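Local coordinates for protein putative phophotriesterase (Proteus mirabilis, PDB 3RHG) that probably hydrolyses ester bonds as a member of the phosphotriesterase family, using two zinc ions bound in each subunit, at residues Lys48-Asp53 with Ala302-Asn307; Tyr126-Lys129 with Arg134-Asp137; Gly247-Phe252 with Ile335-Asn340. All blocks are in the same frame, centred on the assembly; numbering follows the deposited sequence.

Contact 1: residues Lys48-Asp53 with Ala302-Asn307; sequences KKVSAD and AKNGGN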
ATOM      1  N   LYS A  48       7.392  11.160 -17.188  1.00 33.72           N
ATOM      2  CA  LYS A  48       5.945  11.006 -17.282  1.00 34.64           C
ATOM      3  C   LYS A  48       5.211  11.938 -16.332  1.00 33.58           C
ATOM      4  O   LYS A  48       5.728  12.292 -15.274  1.00 37.56           O
ATOM      5  CB  LYS A  48       5.524   9.556 -17.028  1.00 35.83           C
ATOM      6  CG  LYS A  48       5.798   8.621 -18.211  1.00 48.55           C
ATOM      7  CD  LYS A  48       5.228   7.231 -17.959  1.00 50.51           C
ATOM      8  CE  LYS A  48       5.232   6.406 -19.225  1.00 58.39           C
ATOM      9  NZ  LYS A  48       6.480   6.622 -20.023  1.00 64.50           N
ATOM     10  N   LYS A  49       4.011  12.341 -16.730  1.00 34.94           N
ATOM     11  CA  LYS A  49       3.104  13.040 -15.838  1.00 31.46           C
ATOM     12  C   LYS A  49       2.546  12.041 -14.834  1.00 31.50           C
ATOM     13  O   LYS A  49       2.242  10.890 -15.168  1.00 32.91           O
ATOM     14  CB  LYS A  49       1.958  13.700 -16.621  1.00 38.75           C
ATOM     15  CG  LYS A  49       2.217  15.144 -17.063  1.00 46.11           C
ATOM     16  CD  LYS A  49       3.660  15.360 -17.525  1.00 51.34           C
ATOM     17  CE  LYS A  49       3.814  16.618 -18.379  1.00 62.04           C
ATOM     18  NZ  LYS A  49       3.897  17.867 -17.570  1.00 64.00           N
ATOM     19  N   VAL A  50       2.434  12.463 -13.588  1.00 29.99           N
ATOM     20  CA  VAL A  50       1.839  11.594 -12.583  1.00 26.14           C
ATOM     21  C   VAL A  50       0.369  11.300 -12.910  1.00 27.86           C
ATOM     22  O   VAL A  50      -0.425  12.214 -13.191  1.00 30.26           O
ATOM     23  CB  VAL A  50       1.972  12.192 -11.169  1.00 25.30           C
ATOM     24  CG1 VAL A  50       1.281  11.282 -10.139  1.00 26.72           C
ATOM     25  CG2 VAL A  50       3.444  12.382 -10.836  1.00 27.77           C
ATOM     26  N   SER A  51       0.034  10.008 -12.897  1.00 28.68           N
ATOM     27  CA  SER A  51      -1.339   9.534 -13.050  1.00 27.67           C
ATOM     28  C   SER A  51      -1.479   8.193 -12.361  1.00 26.37           C
ATOM     29  O   SER A  51      -0.487   7.598 -11.939  1.00 25.78           O
ATOM     30  CB  SER A  51      -1.699   9.375 -14.528  1.00 31.48           C
ATOM     31  OG  SER A  51      -1.085   8.219 -15.035  1.00 36.02           O
ATOM     32  N   ALA A  52      -2.715   7.722 -12.234  1.00 25.79           N
ATOM     33  CA  ALA A  52      -2.974   6.423 -11.621  1.00 27.69           C
ATOM     34  C   ALA A  52      -2.158   5.311 -12.291  1.00 26.43           C
ATOM     35  O   ALA A  52      -1.739   4.352 -11.632  1.00 26.96           O
ATOM     36  CB  ALA A  52      -4.454   6.102 -11.683  1.00 29.36           C
ATOM     37  N   ASP A  53      -1.921   5.471 -13.593  1.00 26.61           N
ATOM     38  CA  ASP A  53      -1.262   4.457 -14.416  1.00 25.45           C
ATOM     39  C   ASP A  53       0.212   4.197 -14.079  1.00 27.39           C
ATOM     40  O   ASP A  53       0.791   3.208 -14.544  1.00 30.08           O
ATOM     41  CB  ASP A  53      -1.388   4.835 -15.893  1.00 30.83           C
ATOM     42  CG  ASP A  53      -2.822   5.034 -16.312  1.00 40.78           C
ATOM     43  OD1 ASP A  53      -3.392   4.091 -16.902  1.00 46.52           O
ATOM     44  OD2 ASP A  53      -3.384   6.125 -16.028  1.00 44.22           O
ATOM     45  N   ALA A 302      -5.721  11.936  -4.351  1.00 22.83           N
ATOM     46  CA  ALA A 302      -6.736  10.917  -4.658  1.00 21.63           C
ATOM     47  C   ALA A 302      -7.038  10.779  -6.157  1.00 24.94           C
ATOM     48  O   ALA A 302      -7.286   9.669  -6.643  1.00 26.68           O
ATOM     49  CB  ALA A 302      -8.023  11.180  -3.874  1.00 23.99           C
ATOM     50  N   LYS A 303      -7.017  11.893  -6.892  1.00 25.01           N
ATOM     51  CA  LYS A 303      -7.269  11.858  -8.338  1.00 25.19           C
ATOM     52  C   LYS A 303      -6.230  10.997  -9.075  1.00 28.80           C
ATOM     53  O   LYS A 303      -6.449  10.530 -10.204  1.00 31.07           O
ATOM     54  CB  LYS A 303      -7.305  13.288  -8.913  1.00 29.16           C
ATOM     55  CG  LYS A 303      -5.972  14.035  -8.825  1.00 34.73           C
ATOM     56  CD  LYS A 303      -6.151  15.552  -8.897  1.00 48.43           C
ATOM     57  CE  LYS A 303      -6.106  16.044 -10.327  1.00 58.17           C
ATOM     58  NZ  LYS A 303      -7.082  15.324 -11.185  1.00 64.76           N
ATOM     59  N   ASN A 304      -5.089  10.803  -8.433  1.00 25.81           N
ATOM     60  CA  ASN A 304      -4.041   9.955  -9.000  1.00 25.37           C
ATOM     61  C   ASN A 304      -4.007   8.552  -8.414  1.00 25.22           C
ATOM     62  O   ASN A 304      -3.110   7.775  -8.733  1.00 28.55           O
ATOM     63  CB  ASN A 304      -2.672  10.629  -8.896  1.00 26.23           C
ATOM     64  CG  ASN A 304      -2.558  11.839  -9.808  1.00 27.07           C
ATOM     65  OD1 ASN A 304      -3.102  11.842 -10.919  1.00 31.05           O
ATOM     66  ND2 ASN A 304      -1.893  12.889  -9.332  1.00 24.49           N
ATOM     67  N   GLY A 305      -5.000   8.223  -7.577  1.00 24.22           N
ATOM     68  CA  GLY A 305      -5.054   6.912  -6.923  1.00 24.49           C
ATOM     69  C   GLY A 305      -4.351   6.856  -5.575  1.00 22.40           C
ATOM     70  O   GLY A 305      -4.222   5.778  -4.972  1.00 23.59           O
ATOM     71  N   GLY A 306      -3.905   8.009  -5.086  1.00 23.17           N
ATOM     72  CA  GLY A 306      -3.359   8.111  -3.734  1.00 20.85           C
ATOM     73  C   GLY A 306      -4.493   8.281  -2.769  1.00 19.11           C
ATOM     74  O   GLY A 306      -5.647   8.122  -3.160  1.00 23.59           O
ATOM     75  N   ASN A 307      -4.176   8.614  -1.512  1.00 21.24           N
ATOM     76  CA  ASN A 307      -5.218   8.677  -0.499  1.00 21.10           C
ATOM     77  C   ASN A 307      -5.813  10.057  -0.239  1.00 20.43           C
ATOM     78  O   ASN A 307      -6.839  10.158   0.432  1.00 22.91           O
ATOM     79  CB  ASN A 307      -4.778   7.981   0.786  1.00 21.72           C
ATOM     80  CG  ASN A 307      -4.636   6.477   0.581  1.00 24.30           C
ATOM     81  OD1 ASN A 307      -5.518   5.842  -0.015  1.00 27.48           O
ATOM     82  ND2 ASN A 307      -3.517   5.910   1.022  1.00 23.12           N
TER
HETATM   83  O   HOH W   1      -1.289  14.813 -11.550  1.00 38.13           O
HETATM   84  O   HOH W   2      -5.096   9.432 -12.565  1.00 37.51           O
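V50 and A52 press against N304 where two long loops of the (beta/alpha)8 barrel meet, one following the first barrel strand, 19-24, the other the last, 289-291. The tight part is around N304. Its side chain crosses that of V50 at about a right angle, and V50 CG1 lies 3.6 Å from N304 ND2; a chi1 of 178° sets this methyl anti to the backbone N. At the backbone of N304, A52 CA approaches N304 O at 3.2 Å, with an angle of 138° at the hydrogen, a CA-H...O contact. That same carbonyl also accepts from Q55, while ND2 donates to K298 O, so the backbone carbonyl and the amide nitrogen of N304 both have partners. The looser side is bridged by water. One water donates to V50 O and accepts from N304 ND2; another accepts from A52 N and donates to K303 O. Farther out, A52 of the second subunit packs on A52 of this chain, and K303 of the second subunit on D53. Beside the seam the 48-53 loop is shaped by an ST turn, in which D53 N donates to S51 OG at 3.2 Å with an N-H...O angle of 136°.

Contact 2: residues Tyr126-Lys129 with Arg134-Asp137; sequences YIEK and RLAD. With CAC (cacodylate ion), chain E.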
ATOM      1  N   TYR A 126      14.207  24.343   6.682  1.00 18.80           N
ATOM      2  CA  TYR A 126      14.149  22.897   6.508  1.00 18.79           C
ATOM      3  C   TYR A 126      15.572  22.305   6.679  1.00 18.78           C
ATOM      4  O   TYR A 126      16.438  22.943   7.298  1.00 19.09           O
ATOM      5  CB  TYR A 126      13.542  22.605   5.123  1.00 19.12           C
ATOM      6  CG  TYR A 126      13.115  21.183   4.893  1.00 21.06           C
ATOM      7  CD1 TYR A 126      12.315  20.518   5.824  1.00 18.78           C
ATOM      8  CD2 TYR A 126      13.497  20.495   3.742  1.00 20.38           C
ATOM      9  CE1 TYR A 126      11.902  19.216   5.616  1.00 20.37           C
ATOM     10  CE2 TYR A 126      13.106  19.188   3.534  1.00 21.11           C
ATOM     11  CZ  TYR A 126      12.291  18.559   4.464  1.00 21.66           C
ATOM     12  OH  TYR A 126      11.921  17.256   4.238  1.00 22.78           O
ATOM     13  N   ILE A 127      15.808  21.090   6.184  1.00 18.44           N
ATOM     14  CA  ILE A 127      17.105  20.437   6.422  1.00 18.77           C
ATOM     15  C   ILE A 127      18.234  21.083   5.609  1.00 19.85           C
ATOM     16  O   ILE A 127      17.991  21.744   4.598  1.00 19.45           O
ATOM     17  CB  ILE A 127      17.059  18.910   6.163  1.00 20.22           C
ATOM     18  CG1 ILE A 127      16.651  18.615   4.717  1.00 20.70           C
ATOM     19  CG2 ILE A 127      16.106  18.237   7.138  1.00 19.31           C
ATOM     20  CD1 ILE A 127      16.753  17.095   4.334  1.00 24.56           C
ATOM     21  N   GLU A 128      19.462  20.882   6.055  1.00 19.71           N
ATOM     22  CA  GLU A 128      20.620  21.505   5.403  1.00 19.16           C
ATOM     23  C   GLU A 128      20.771  21.104   3.924  1.00 20.77           C
ATOM     24  O   GLU A 128      21.240  21.894   3.097  1.00 21.27           O
ATOM     25  CB  GLU A 128      21.894  21.232   6.207  1.00 20.73           C
ATOM     26  CG  GLU A 128      23.057  22.082   5.740  1.00 25.80           C
ATOM     27  CD  GLU A 128      24.294  21.948   6.613  1.00 26.02           C
ATOM     28  OE1 GLU A 128      24.215  21.819   7.846  1.00 26.56           O
ATOM     29  OE2 GLU A 128      25.387  21.964   6.037  1.00 41.04           O
ATOM     30  N   LYS A 129      20.345  19.897   3.580  1.00 20.28           N
ATOM     31  CA  LYS A 129      20.394  19.455   2.191  1.00 22.95           C
ATOM     32  C   LYS A 129      19.744  20.494   1.270  1.00 19.73           C
ATOM     33  O   LYS A 129      20.206  20.722   0.139  1.00 24.48           O
ATOM     34  CB  LYS A 129      19.688  18.106   2.039  1.00 26.13           C
ATOM     35  CG  LYS A 129      19.604  17.606   0.617  1.00 28.67           C
ATOM     36  CD  LYS A 129      18.972  16.212   0.537  1.00 30.53           C
ATOM     37  CE  LYS A 129      18.928  15.753  -0.914  1.00 41.57           C
ATOM     38  NZ  LYS A 129      18.126  14.501  -1.108  1.00 46.01           N
ATOM     39  N   ARG A 134      22.144  28.868   4.500  1.00 21.36           N
ATOM     40  CA  ARG A 134      21.124  29.607   5.251  1.00 20.95           C
ATOM     41  C   ARG A 134      21.094  29.199   6.726  1.00 24.04           C
ATOM     42  O   ARG A 134      20.698  29.994   7.568  1.00 28.59           O
ATOM     43  CB  ARG A 134      19.728  29.443   4.641  1.00 23.69           C
ATOM     44  CG  ARG A 134      19.568  30.006   3.226  1.00 26.71           C
ATOM     45  CD  ARG A 134      18.132  29.793   2.748  1.00 33.31           C
ATOM     46  NE  ARG A 134      17.219  30.804   3.284  1.00 36.02           N
ATOM     47  CZ  ARG A 134      15.897  30.680   3.352  1.00 28.62           C
ATOM     48  NH1 ARG A 134      15.289  29.572   2.943  1.00 28.11           N
ATOM     49  NH2 ARG A 134      15.182  31.677   3.835  1.00 33.00           N
ATOM     50  N   LEU A 135      21.494  27.971   7.033  1.00 23.00           N
ATOM     51  CA  LEU A 135      21.478  27.490   8.426  1.00 22.34           C
ATOM     52  C   LEU A 135      22.693  27.968   9.240  1.00 25.60           C
ATOM     53  O   LEU A 135      22.741  27.794  10.465  1.00 29.53           O
ATOM     54  CB  LEU A 135      21.411  25.954   8.472  1.00 20.40           C
ATOM     55  CG  LEU A 135      20.217  25.279   7.759  1.00 21.02           C
ATOM     56  CD1 LEU A 135      20.191  23.803   8.154  1.00 21.03           C
ATOM     57  CD2 LEU A 135      18.853  25.928   8.087  1.00 23.91           C
ATOM     58  N   ALA A 136      23.689  28.532   8.558  1.00 26.28           N
ATOM     59  CA  ALA A 136      24.878  29.079   9.230  1.00 29.65           C
ATOM     60  C   ALA A 136      24.717  30.548   9.648  1.00 26.99           C
ATOM     61  O   ALA A 136      25.648  31.156  10.203  1.00 29.76           O
ATOM     62  CB  ALA A 136      26.112  28.913   8.350  1.00 34.07           C
ATOM     63  N   ASP A 137      23.547  31.126   9.379  1.00 27.74           N
ATOM     64  CA  ASP A 137      23.307  32.512   9.759  1.00 29.01           C
ATOM     65  C   ASP A 137      23.250  32.622  11.284  1.00 26.73           C
ATOM     66  O   ASP A 137      23.089  31.615  11.986  1.00 29.56           O
ATOM     67  CB  ASP A 137      21.992  33.029   9.175  1.00 28.82           C
ATOM     68  CG  ASP A 137      22.084  33.379   7.696  1.00 32.30           C
ATOM     69  OD1 ASP A 137      23.206  33.483   7.150  1.00 39.89           O
ATOM     70  OD2 ASP A 137      21.011  33.547   7.075  1.00 42.49           O
TER
HETATM   71 AS   CAC E 370       8.453  16.348   4.162  1.00 24.26          AS
HETATM   72  O1  CAC E 370       7.034  16.251   5.154  1.00 22.05           O
HETATM   73  O2  CAC E 370       9.759  16.475   5.289  1.00 20.73           O
HETATM   74  C1  CAC E 370       8.673  14.677   3.222  1.00 24.39           C
HETATM   75  C2  CAC E 370       8.451  17.897   2.979  1.00 26.15           C
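L135 sends its CD1 methyl against the start of helix 128-131, 3.6 Å from E128 CA and the same distance from E128 CB. The two side chains cross at a slant, and with E128 CG anti to its backbone N (chi1 -168°) the extended carboxylate arm runs on past the leucine. The second branch, L135 CD2, rests 3.9 Å from the carbonyl oxygen Y126 O, so one leucine spans the turn leading into the helix. I127 holds the N-cap position between these two touching points. In the next shell, E128 OE1 bonds to T174 OG1 and E128 N to E177, while L135 also packs on E177 and S180 of helix 175-188. Y126 N donates to E131 OE2, in helix 128-131. The tyrosine ring leads away from L135 and meets H199, a ligand of zinc, edge-to-face. At its far end Y126 OH donates to O2 of a cacodylate ion at 2.5 Å, with that oxygen at the ring edge and near the ring plane; the ion probably comes from the crystallisation liquor. L135 thus packs on the N-terminal turn of helix 128-131, after strand 118-123, while Y126 carries the segment to the edge of the binuclear zinc site typical of the phosphotriesterase family.

Contact 3: residues Gly247-Phe252 with Ile335-Asn340; sequences GVWLEF and IDNPAN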
ATOM      1  N   GLY A 247       6.234  15.645  27.522  1.00 18.65           N
ATOM      2  CA  GLY A 247       5.164  16.638  27.435  1.00 19.40           C
ATOM      3  C   GLY A 247       4.779  17.089  26.035  1.00 18.25           C
ATOM      4  O   GLY A 247       3.837  17.865  25.872  1.00 18.91           O
ATOM      5  N   VAL A 248       5.497  16.605  25.017  1.00 19.65           N
ATOM      6  CA  VAL A 248       5.287  17.069  23.655  1.00 17.76           C
ATOM      7  C   VAL A 248       4.210  16.264  22.942  1.00 17.79           C
ATOM      8  O   VAL A 248       3.772  15.212  23.436  1.00 18.83           O
ATOM      9  CB  VAL A 248       6.601  17.009  22.826  1.00 17.14           C
ATOM     10  CG1 VAL A 248       7.675  17.861  23.513  1.00 18.81           C
ATOM     11  CG2 VAL A 248       7.038  15.543  22.570  1.00 19.51           C
ATOM     12  N   TRP A 249       3.799  16.749  21.769  1.00 16.52           N
ATOM     13  CA  TRP A 249       2.857  16.036  20.927  1.00 16.91           C
ATOM     14  C   TRP A 249       3.593  15.109  19.978  1.00 16.54           C
ATOM     15  O   TRP A 249       4.630  15.494  19.408  1.00 17.72           O
ATOM     16  CB  TRP A 249       2.051  17.026  20.085  1.00 16.83           C
ATOM     17  CG  TRP A 249       1.194  17.965  20.859  1.00 17.34           C
ATOM     18  CD1 TRP A 249       1.584  19.122  21.474  1.00 16.65           C
ATOM     19  CD2 TRP A 249      -0.226  17.848  21.087  1.00 16.58           C
ATOM     20  NE1 TRP A 249       0.498  19.734  22.070  1.00 16.81           N
ATOM     21  CE2 TRP A 249      -0.624  18.988  21.822  1.00 16.47           C
ATOM     22  CE3 TRP A 249      -1.195  16.924  20.690  1.00 17.01           C
ATOM     23  CZ2 TRP A 249      -1.955  19.195  22.230  1.00 18.25           C
ATOM     24  CZ3 TRP A 249      -2.526  17.125  21.104  1.00 17.75           C
ATOM     25  CH2 TRP A 249      -2.888  18.269  21.844  1.00 20.43           C
ATOM     26  N   LEU A 250       3.090  13.896  19.793  1.00 15.71           N
ATOM     27  CA  LEU A 250       3.581  13.047  18.719  1.00 17.20           C
ATOM     28  C   LEU A 250       2.627  13.167  17.549  1.00 18.29           C
ATOM     29  O   LEU A 250       1.428  12.964  17.698  1.00 18.07           O
ATOM     30  CB  LEU A 250       3.711  11.573  19.148  1.00 16.78           C
ATOM     31  CG  LEU A 250       4.808  11.296  20.183  1.00 16.28           C
ATOM     32  CD1 LEU A 250       4.964   9.767  20.366  1.00 20.06           C
ATOM     33  CD2 LEU A 250       6.139  11.913  19.781  1.00 18.90           C
ATOM     34  N   GLU A 251       3.166  13.476  16.377  1.00 16.89           N
ATOM     35  CA  GLU A 251       2.352  13.627  15.186  1.00 15.35           C
ATOM     36  C   GLU A 251       2.593  12.459  14.239  1.00 16.24           C
ATOM     37  O   GLU A 251       3.740  12.198  13.817  1.00 16.87           O
ATOM     38  CB  GLU A 251       2.697  14.942  14.490  1.00 16.99           C
ATOM     39  CG  GLU A 251       1.978  15.178  13.178  1.00 15.54           C
ATOM     40  CD  GLU A 251       2.319  16.548  12.645  1.00 18.30           C
ATOM     41  OE1 GLU A 251       3.294  16.701  11.851  1.00 18.44           O
ATOM     42  OE2 GLU A 251       1.638  17.494  13.068  1.00 20.35           O
ATOM     43  N   PHE A 252       1.515  11.738  13.938  1.00 16.35           N
ATOM     44  CA  PHE A 252       1.505  10.658  12.975  1.00 16.81           C
ATOM     45  C   PHE A 252       0.963  11.279  11.721  1.00 17.52           C
ATOM     46  O   PHE A 252      -0.255  11.351  11.520  1.00 18.46           O
ATOM     47  CB  PHE A 252       0.634   9.489  13.468  1.00 16.94           C
ATOM     48  CG  PHE A 252       1.230   8.755  14.646  1.00 17.53           C
ATOM     49  CD1 PHE A 252       1.877   7.534  14.468  1.00 17.72           C
ATOM     50  CD2 PHE A 252       1.157   9.297  15.928  1.00 19.57           C
ATOM     51  CE1 PHE A 252       2.446   6.857  15.561  1.00 18.82           C
ATOM     52  CE2 PHE A 252       1.706   8.640  17.031  1.00 19.12           C
ATOM     53  CZ  PHE A 252       2.346   7.405  16.855  1.00 19.94           C
ATOM     54  N   ILE A 335     -10.041  17.108  15.944  1.00 19.08           N
ATOM     55  CA  ILE A 335     -10.699  18.374  16.260  1.00 18.73           C
ATOM     56  C   ILE A 335     -10.061  19.043  17.476  1.00 19.12           C
ATOM     57  O   ILE A 335      -9.203  19.928  17.320  1.00 21.33           O
ATOM     58  CB  ILE A 335     -12.217  18.159  16.483  1.00 20.86           C
ATOM     59  CG1 ILE A 335     -12.822  17.518  15.225  1.00 26.15           C
ATOM     60  CG2 ILE A 335     -12.912  19.498  16.777  1.00 23.17           C
ATOM     61  CD1 ILE A 335     -14.259  17.088  15.350  1.00 25.67           C
ATOM     62  N   ASP A 336     -10.421  18.584  18.681  1.00 19.40           N
ATOM     63  CA  ASP A 336      -9.854  19.163  19.900  1.00 21.56           C
ATOM     64  C   ASP A 336      -8.321  19.129  19.923  1.00 20.02           C
ATOM     65  O   ASP A 336      -7.681  20.102  20.331  1.00 20.64           O
ATOM     66  CB  ASP A 336     -10.353  18.445  21.148  1.00 22.30           C
ATOM     67  CG  ASP A 336     -11.864  18.376  21.219  1.00 23.60           C
ATOM     68  OD1 ASP A 336     -12.416  18.618  22.323  1.00 31.46           O
ATOM     69  OD2 ASP A 336     -12.491  18.047  20.186  1.00 25.71           O
ATOM     70  N   ASN A 337      -7.740  17.998  19.535  1.00 19.09           N
ATOM     71  CA  ASN A 337      -6.292  17.824  19.681  1.00 18.37           C
ATOM     72  C   ASN A 337      -5.492  18.819  18.812  1.00 17.63           C
ATOM     73  O   ASN A 337      -4.668  19.571  19.342  1.00 18.34           O
ATOM     74  CB  ASN A 337      -5.891  16.378  19.395  1.00 18.32           C
ATOM     75  CG  ASN A 337      -6.197  15.443  20.559  1.00 19.25           C
ATOM     76  OD1 ASN A 337      -6.998  15.774  21.460  1.00 23.39           O
ATOM     77  ND2 ASN A 337      -5.603  14.247  20.531  1.00 18.54           N
ATOM     78  N   PRO A 338      -5.747  18.848  17.484  1.00 18.42           N
ATOM     79  CA  PRO A 338      -4.961  19.803  16.693  1.00 19.62           C
ATOM     80  C   PRO A 338      -5.294  21.245  17.049  1.00 18.51           C
ATOM     81  O   PRO A 338      -4.442  22.100  16.963  1.00 18.76           O
ATOM     82  CB  PRO A 338      -5.331  19.466  15.231  1.00 19.67           C
ATOM     83  CG  PRO A 338      -6.667  18.739  15.333  1.00 18.33           C
ATOM     84  CD  PRO A 338      -6.521  17.936  16.623  1.00 18.33           C
ATOM     85  N   ALA A 339      -6.520  21.525  17.484  1.00 19.19           N
ATOM     86  CA  ALA A 339      -6.824  22.882  17.912  1.00 19.09           C
ATOM     87  C   ALA A 339      -5.986  23.262  19.133  1.00 17.94           C
ATOM     88  O   ALA A 339      -5.517  24.398  19.242  1.00 19.64           O
ATOM     89  CB  ALA A 339      -8.306  23.042  18.225  1.00 19.83           C
ATOM     90  N   ASN A 340      -5.810  22.329  20.069  1.00 18.17           N
ATOM     91  CA  ASN A 340      -4.986  22.622  21.218  1.00 16.85           C
ATOM     92  C   ASN A 340      -3.530  22.812  20.848  1.00 17.65           C
ATOM     93  O   ASN A 340      -2.892  23.777  21.274  1.00 19.14           O
ATOM     94  CB  ASN A 340      -5.164  21.548  22.317  1.00 19.49           C
ATOM     95  CG  ASN A 340      -6.461  21.705  23.067  1.00 27.03           C
ATOM     96  OD1 ASN A 340      -6.917  22.831  23.318  1.00 33.43           O
ATOM     97  ND2 ASN A 340      -7.050  20.586  23.461  1.00 28.72           N
TER
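Strand 249-252 and the first turn of helix 336-343 approach no closer than 9.4 Å between CA atoms, W249 CA to N337 CA, and the gap is spanned by the indole of W249. The W249 side chain leaves the strand toward the helix, and with chi1 at -63° CG stands anti to the carbonyl carbon, which directs the six-membered ring to the helix backbone. Its leading atom, W249 CH2, comes to 3.3 Å from N337 O, an oblique approach to the ring. On one side of that carbonyl W249 CZ3 touches N337 CB at 3.8 Å; on the other, W249 CZ2 lies 4.0 Å from N340 CB, one helical turn further on. The ring therefore sits against two successive side-chain stems and the carbonyl between them. Helix 336-343 packs here on the seventh of eight parallel strands in the (beta/alpha)8 barrel, and N337 and W249 both also touch V290 of the eighth. The amides take different attitudes to the indole: their planes make angles of 68° for N337 and 37° for N340. Each is held from outside. N337 ND2 donates to the carbonyls of G286 and I289, tying the helix start to the eighth strand and the loop before it, while N340 OD1 accepts from K14. The indole is fixed at its opposite end as well, because W249 NE1 donates to A223 O just before strand 225-227. Backbone bonds from W249 to I225 and L227 set the strand from which the ring projects, and within the helix N340 N donates to D336 O at 2.9 Å.

The contacts lie in separate parts of one parallel eight-stranded barrel and do not touch. The centres of contacts 1 and 2 are about 32 Å apart. Those of contacts 1 and 3 are about 30 Å apart. Contacts 2 and 3, with centres about 27 Å apart, lie on opposite sides of the chain's centre. Contact 1 brings together loops after the first and last strands through segments 249 residues apart at their closest ends, so contact 2, after the third strand, is nested inside it. Contact 3 alternates with contact 1 along the chain, linking the seventh strand to helix 336-343. Contact 1 also faces the second subunit, contact 2 borders the zinc site, and contact 3 is buried within the chain.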